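Local atomic coordinates of periplasmic binding protein (Xylanimonas cellulosilytica, PDB entry 4MX8), a protein that probably captures a solute, perhaps an iron-siderophore or related metal complex, outside the cell membrane and delivers it to an ABC-type importer. Residues 17-22 / 129-134; 247-252 / 284-289. All coordinates share one frame; numbering follows the deposited sequence.

Interaction 1. Residues 17-22 / 129-134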
loop_
_atom_site.group_PDB
_atom_site.type_symbol
_atom_site.label_atom_id
_atom_site.label_comp_id
_atom_site.label_asym_id
_atom_site.label_seq_id
_atom_site.Cartn_x
_atom_site.Cartn_y
_atom_site.Cartn_z
ATOM N N ALA A 17 19.186 -15.691 7.752
ATOM C CA ALA A 17 18.149 -15.268 8.676
ATOM C C ALA A 17 16.903 -16.065 8.335
ATOM O O ALA A 17 16.537 -16.181 7.162
ATOM C CB ALA A 17 17.876 -13.788 8.526
ATOM N N SER A 18 16.257 -16.618 9.355
ATOM C CA SER A 18 15.101 -17.475 9.154
ATOM C C SER A 18 13.828 -16.648 9.107
ATOM O O SER A 18 13.572 -15.841 10.003
ATOM C CB SER A 18 15.014 -18.459 10.298
ATOM O OG SER A 18 14.725 -19.741 9.799
ATOM N N TYR A 19 13.035 -16.825 8.053
ATOM C CA TYR A 19 11.768 -16.088 7.938
ATOM C C TYR A 19 10.574 -17.043 7.873
ATOM O O TYR A 19 10.482 -17.880 6.958
ATOM C CB TYR A 19 11.755 -15.146 6.733
ATOM C CG TYR A 19 10.544 -14.237 6.745
ATOM C CD1 TYR A 19 10.447 -13.195 7.661
ATOM C CD2 TYR A 19 9.504 -14.413 5.855
ATOM C CE1 TYR A 19 9.344 -12.360 7.691
ATOM C CE2 TYR A 19 8.395 -13.581 5.877
ATOM C CZ TYR A 19 8.317 -12.553 6.800
ATOM O OH TYR A 19 7.220 -11.707 6.838
ATOM N N THR A 20 9.677 -16.920 8.858
ATOM C CA THR A 20 8.537 -17.821 8.972
ATOM C C THR A 20 7.239 -17.049 9.058
ATOM O O THR A 20 7.073 -16.183 9.915
ATOM C CB THR A 20 8.642 -18.736 10.181
ATOM O OG1 THR A 20 9.773 -19.602 10.018
ATOM C CG2 THR A 20 7.397 -19.586 10.295
ATOM N N TRP A 21 6.315 -17.375 8.161
ATOM C CA TRP A 21 5.052 -16.662 8.094
ATOM C C TRP A 21 3.908 -17.586 7.689
ATOM O O TRP A 21 4.138 -18.707 7.213
ATOM C CB TRP A 21 5.181 -15.469 7.145
ATOM C CG TRP A 21 5.097 -15.782 5.678
ATOM C CD1 TRP A 21 4.040 -15.519 4.848
ATOM C CD2 TRP A 21 6.110 -16.380 4.856
ATOM N NE1 TRP A 21 4.336 -15.913 3.563
ATOM C CE2 TRP A 21 5.598 -16.448 3.545
ATOM C CE3 TRP A 21 7.394 -16.872 5.103
ATOM C CZ2 TRP A 21 6.324 -16.992 2.489
ATOM C CZ3 TRP A 21 8.118 -17.408 4.054
ATOM C CH2 TRP A 21 7.582 -17.462 2.759
ATOM N N ASP A 22 2.677 -17.126 7.905
ATOM C CA ASP A 22 1.517 -17.891 7.470
ATOM C C ASP A 22 1.154 -17.509 6.031
ATOM O O ASP A 22 0.484 -16.507 5.777
ATOM C CB ASP A 22 0.348 -17.709 8.434
ATOM C CG ASP A 22 0.600 -18.361 9.790
ATOM O OD1 ASP A 22 0.786 -19.596 9.850
ATOM O OD2 ASP A 22 0.607 -17.636 10.801
ATOM N N ILE A 129 10.906 -14.580 -0.164
ATOM C CA ILE A 129 10.014 -14.326 0.944
ATOM C C ILE A 129 8.830 -13.525 0.457
ATOM O O ILE A 129 8.911 -12.798 -0.537
ATOM C CB ILE A 129 10.706 -13.594 2.112
ATOM C CG1 ILE A 129 11.295 -12.262 1.652
ATOM C CG2 ILE A 129 11.790 -14.455 2.712
ATOM C CD1 ILE A 129 12.145 -11.613 2.721
ATOM N N ASP A 130 7.732 -13.671 1.182
ATOM C CA ASP A 130 6.460 -13.049 0.855
ATOM C C ASP A 130 6.144 -12.076 1.989
ATOM O O ASP A 130 5.872 -12.475 3.119
ATOM C CB ASP A 130 5.414 -14.162 0.731
ATOM C CG ASP A 130 3.987 -13.663 0.709
ATOM O OD1 ASP A 130 3.751 -12.448 0.516
ATOM O OD2 ASP A 130 3.094 -14.535 0.868
ATOM N N LEU A 131 6.230 -10.789 1.694
ATOM C CA LEU A 131 5.987 -9.789 2.714
ATOM C C LEU A 131 4.617 -9.146 2.527
ATOM O O LEU A 131 4.456 -7.956 2.758
ATOM C CB LEU A 131 7.088 -8.722 2.707
ATOM C CG LEU A 131 8.534 -9.195 2.874
ATOM C CD1 LEU A 131 9.456 -7.998 2.853
ATOM C CD2 LEU A 131 8.744 -9.973 4.153
ATOM N N SER A 132 3.640 -9.946 2.101
ATOM C CA SER A 132 2.242 -9.514 2.010
ATOM C C SER A 132 1.780 -8.860 3.311
ATOM O O SER A 132 2.333 -9.124 4.386
ATOM C CB SER A 132 1.333 -10.726 1.723
ATOM O OG SER A 132 1.419 -11.189 0.385
ATOM N N LEU A 133 0.758 -8.015 3.224
ATOM C CA LEU A 133 0.234 -7.384 4.429
ATOM C C LEU A 133 -0.411 -8.425 5.335
ATOM O O LEU A 133 -1.198 -9.243 4.889
ATOM C CB LEU A 133 -0.772 -6.305 4.066
ATOM C CG LEU A 133 -1.218 -5.456 5.253
ATOM C CD1 LEU A 133 -1.538 -4.092 4.728
ATOM C CD2 LEU A 133 -2.437 -6.046 6.009
ATOM N N ARG A 134 -0.079 -8.380 6.618
ATOM C CA ARG A 134 -0.633 -9.323 7.588
ATOM C C ARG A 134 -1.272 -8.623 8.785
ATOM O O ARG A 134 -0.584 -8.060 9.637
ATOM C CB ARG A 134 0.452 -10.271 8.091
ATOM C CG ARG A 134 0.173 -11.724 7.769
ATOM C CD ARG A 134 1.045 -12.189 6.626
ATOM N NE ARG A 134 2.469 -11.953 6.880
ATOM C CZ ARG A 134 3.409 -12.020 5.940
ATOM N NH1 ARG A 134 3.064 -12.312 4.692
ATOM N NH2 ARG A 134 4.683 -11.789 6.244
HETATM O O HOH W 1 0.065 -13.628 4.160
#
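I129 meets the 17-22 strand through its CG2 methyl, which lies 3.9 Å from Y19 CD2, the two side chains crossing at about a right angle. Y19 reaches that far because its CG is anti to the backbone N (chi1 -171°), which carries the phenol toward I129 and L131, with D130 O at the ring edge. At D130 the contact turns polar: W21 NE1 donates to D130 OD2 at 3.3 Å, a long bond from above the carboxylate plane, the indole and carboxylate standing nearly perpendicular. The other oxygen, D130 OD1, is used within its own segment and takes both S132 OG and, at 3.0 Å, S132 N; the latter bond closes an Asx turn, which is likely to limit rotation of the carboxylate and present OD2 to the indole. L131 adds its CD2 methyl, 3.7 Å from Y19 CZ. R134 then folds back, bent at chi2 and chi3; W21 CD1 lies over one face of its guanidinium, the two planes 30° apart. R134 NH1 donates to D130 O at 3.2 Å, bridging the ends of 130-134, though poor order makes its position less certain. The contact sets the face of one strand against the edge strand and following loop of another sheet: 17-22 pairs antiparallel with strand 35-43, 129-130 lies beside strand 108-111, and F147 of helix 137-152 touches both Y19 and I129.

Interaction 2. Residues 247-252 / 284-289; sequences LWVVDR and VLYLNP
D251 and L287 are joined by a water where the two strands part: it accepts from D251 N at 2.8 Å and donates to L287 O at 2.7 Å. Before that point three backbone bonds join the strands, L285 N to L247 O, V249 N to L285 O and L287 N to V249 O, each 2.8 Å from N to O. This is the parallel pairing of an alpha/beta domain, with strand 284-287 at the margin of a mixed sheet and 246-251 next to strand 183-189. W248 and L285 run alongside each other, L285 CD1 lying over the six-membered ring in a CH-pi contact whose closeness is doubtful at this resolution, and L287 CD2 comes to the edge of the same indole, 3.6 Å from W248 CE3. With an alanine in place of W248, the L285 methyl would probably lose the aromatic face beneath it and L287 the edge it packs on. On the other face V249 CB lies 3.6 Å from Y286 CD1. There too, V249 CG2 meets V284 CG1 at 3.8 Å. Both strands lead into helices, capped by N288 OD1 and, weakly, by D251 OD1; D251 OD2 has its stronger partner in A264 N.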
loop_
_atom_site.group_PDB
_atom_site.type_symbol
_atom_site.label_atom_id
_atom_site.label_comp_id
_atom_site.label_asym_id
_atom_site.label_seq_id
_atom_site.Cartn_x
_atom_site.Cartn_y
_atom_site.Cartn_z
ATOM N N LEU A 247 -13.981 14.831 2.924
ATOM C CA LEU A 247 -14.031 13.777 1.912
ATOM C C LEU A 247 -12.615 13.494 1.439
ATOM O O LEU A 247 -11.940 14.397 0.933
ATOM C CB LEU A 247 -14.901 14.207 0.732
ATOM C CG LEU A 247 -15.177 13.227 -0.418
ATOM C CD1 LEU A 247 -16.132 12.137 0.012
ATOM C CD2 LEU A 247 -15.739 13.964 -1.616
ATOM N N TRP A 248 -12.169 12.247 1.623
ATOM C CA TRP A 248 -10.816 11.824 1.259
ATOM C C TRP A 248 -10.840 10.956 0.016
ATOM O O TRP A 248 -11.382 9.860 0.047
ATOM C CB TRP A 248 -10.199 11.005 2.386
ATOM C CG TRP A 248 -10.054 11.722 3.695
ATOM C CD1 TRP A 248 -10.987 11.812 4.686
ATOM C CD2 TRP A 248 -8.904 12.427 4.168
ATOM N NE1 TRP A 248 -10.491 12.533 5.746
ATOM C CE2 TRP A 248 -9.211 12.917 5.453
ATOM C CE3 TRP A 248 -7.642 12.684 3.634
ATOM C CZ2 TRP A 248 -8.308 13.646 6.208
ATOM C CZ3 TRP A 248 -6.745 13.407 4.389
ATOM C CH2 TRP A 248 -7.083 13.883 5.660
ATOM N N VAL A 249 -10.222 11.428 -1.061
ATOM C CA VAL A 249 -10.386 10.812 -2.374
ATOM C C VAL A 249 -9.131 10.137 -2.912
ATOM O O VAL A 249 -8.062 10.750 -2.965
ATOM C CB VAL A 249 -10.802 11.869 -3.398
ATOM C CG1 VAL A 249 -11.120 11.217 -4.724
ATOM C CG2 VAL A 249 -11.994 12.648 -2.876
ATOM N N VAL A 250 -9.280 8.880 -3.323
ATOM C CA VAL A 250 -8.230 8.120 -4.014
ATOM C C VAL A 250 -8.658 7.882 -5.467
ATOM O O VAL A 250 -9.638 7.182 -5.721
ATOM C CB VAL A 250 -8.034 6.745 -3.347
ATOM C CG1 VAL A 250 -7.046 5.926 -4.103
ATOM C CG2 VAL A 250 -7.582 6.913 -1.931
ATOM N N ASP A 251 -7.947 8.466 -6.421
ATOM C CA ASP A 251 -8.298 8.298 -7.833
ATOM C C ASP A 251 -7.684 6.994 -8.356
ATOM O O ASP A 251 -6.533 6.965 -8.780
ATOM C CB ASP A 251 -7.764 9.490 -8.622
ATOM C CG ASP A 251 -8.195 9.489 -10.067
ATOM O OD1 ASP A 251 -8.772 8.482 -10.539
ATOM O OD2 ASP A 251 -7.950 10.522 -10.731
ATOM N N ARG A 252 -8.437 5.906 -8.325
ATOM C CA ARG A 252 -7.858 4.604 -8.654
ATOM C C ARG A 252 -7.464 4.505 -10.123
ATOM O O ARG A 252 -6.491 3.838 -10.460
ATOM C CB ARG A 252 -8.829 3.482 -8.298
ATOM C CG ARG A 252 -8.325 2.084 -8.579
ATOM C CD ARG A 252 -9.459 1.094 -8.471
ATOM N NE ARG A 252 -9.411 0.147 -9.576
ATOM C CZ ARG A 252 -10.418 -0.644 -9.933
ATOM N NH1 ARG A 252 -11.560 -0.606 -9.267
ATOM N NH2 ARG A 252 -10.278 -1.476 -10.956
ATOM N N VAL A 284 -12.338 18.712 0.591
ATOM C CA VAL A 284 -12.037 17.539 -0.239
ATOM C C VAL A 284 -10.528 17.393 -0.386
ATOM O O VAL A 284 -9.868 18.255 -0.953
ATOM C CB VAL A 284 -12.712 17.619 -1.638
ATOM C CG1 VAL A 284 -12.296 16.465 -2.513
ATOM C CG2 VAL A 284 -14.218 17.624 -1.496
ATOM N N LEU A 285 -9.983 16.303 0.137
ATOM C CA LEU A 285 -8.542 16.080 0.088
ATOM C C LEU A 285 -8.226 14.912 -0.823
ATOM O O LEU A 285 -8.824 13.839 -0.683
ATOM C CB LEU A 285 -8.011 15.770 1.486
ATOM C CG LEU A 285 -8.469 16.784 2.523
ATOM C CD1 LEU A 285 -8.794 16.038 3.764
ATOM C CD2 LEU A 285 -7.412 17.817 2.779
ATOM N N TYR A 286 -7.290 15.110 -1.749
ATOM C CA TYR A 286 -6.902 14.026 -2.655
ATOM C C TYR A 286 -5.636 13.295 -2.197
ATOM O O TYR A 286 -4.611 13.912 -1.889
ATOM C CB TYR A 286 -6.762 14.553 -4.077
ATOM C CG TYR A 286 -8.081 14.994 -4.654
ATOM C CD1 TYR A 286 -8.858 14.117 -5.398
ATOM C CD2 TYR A 286 -8.568 16.275 -4.432
ATOM C CE1 TYR A 286 -10.075 14.505 -5.919
ATOM C CE2 TYR A 286 -9.781 16.672 -4.953
ATOM C CZ TYR A 286 -10.527 15.780 -5.693
ATOM O OH TYR A 286 -11.742 16.156 -6.198
ATOM N N LEU A 287 -5.719 11.976 -2.133
ATOM C CA LEU A 287 -4.590 11.183 -1.664
ATOM C C LEU A 287 -3.780 10.679 -2.864
ATOM O O LEU A 287 -4.319 10.558 -3.955
ATOM C CB LEU A 287 -5.081 10.017 -0.804
ATOM C CG LEU A 287 -5.950 10.344 0.407
ATOM C CD1 LEU A 287 -6.372 9.057 1.040
ATOM C CD2 LEU A 287 -5.190 11.176 1.406
ATOM N N ASN A 288 -2.492 10.398 -2.665
ATOM C CA ASN A 288 -1.605 9.984 -3.756
ATOM C C ASN A 288 -1.948 8.561 -4.194
ATOM O O ASN A 288 -1.645 7.592 -3.471
ATOM C CB ASN A 288 -0.147 10.058 -3.286
ATOM C CG ASN A 288 0.858 9.725 -4.383
ATOM O OD1 ASN A 288 0.615 8.893 -5.255
ATOM N ND2 ASN A 288 2.013 10.372 -4.325
ATOM N N PRO A 289 -2.561 8.427 -5.389
ATOM C CA PRO A 289 -3.080 7.175 -5.942
ATOM C C PRO A 289 -2.033 6.082 -5.925
ATOM O O PRO A 289 -2.295 5.037 -5.337
ATOM C CB PRO A 289 -3.423 7.555 -7.375
ATOM C CG PRO A 289 -3.743 8.997 -7.291
ATOM C CD PRO A 289 -2.743 9.538 -6.328
HETATM O O HOH W 2 -6.329 10.635 -5.803
#

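Interactions 1 and 2 lie on opposite sides of the chain's centre, their own centres 30 Å apart and their nearest atoms about 14 Å apart, so neither touches the other. They illustrate two ways of joining segments distant in sequence. At 17-22 / 129-134 a strand meets the end of another sheet's strand and the loop after it, with an indole N-H, a carboxylate and a guanidinium among the groups involved; at 247-252 / 284-289 strands of one sheet are zipped by their backbones and lined by apolar groups. The parallel sheet of interaction 1 and the mixed sheet of interaction 2 lie in separate parts of the molecule, consistent with the two-lobed architecture of TroA-like binding proteins, in which solute is held between the lobes.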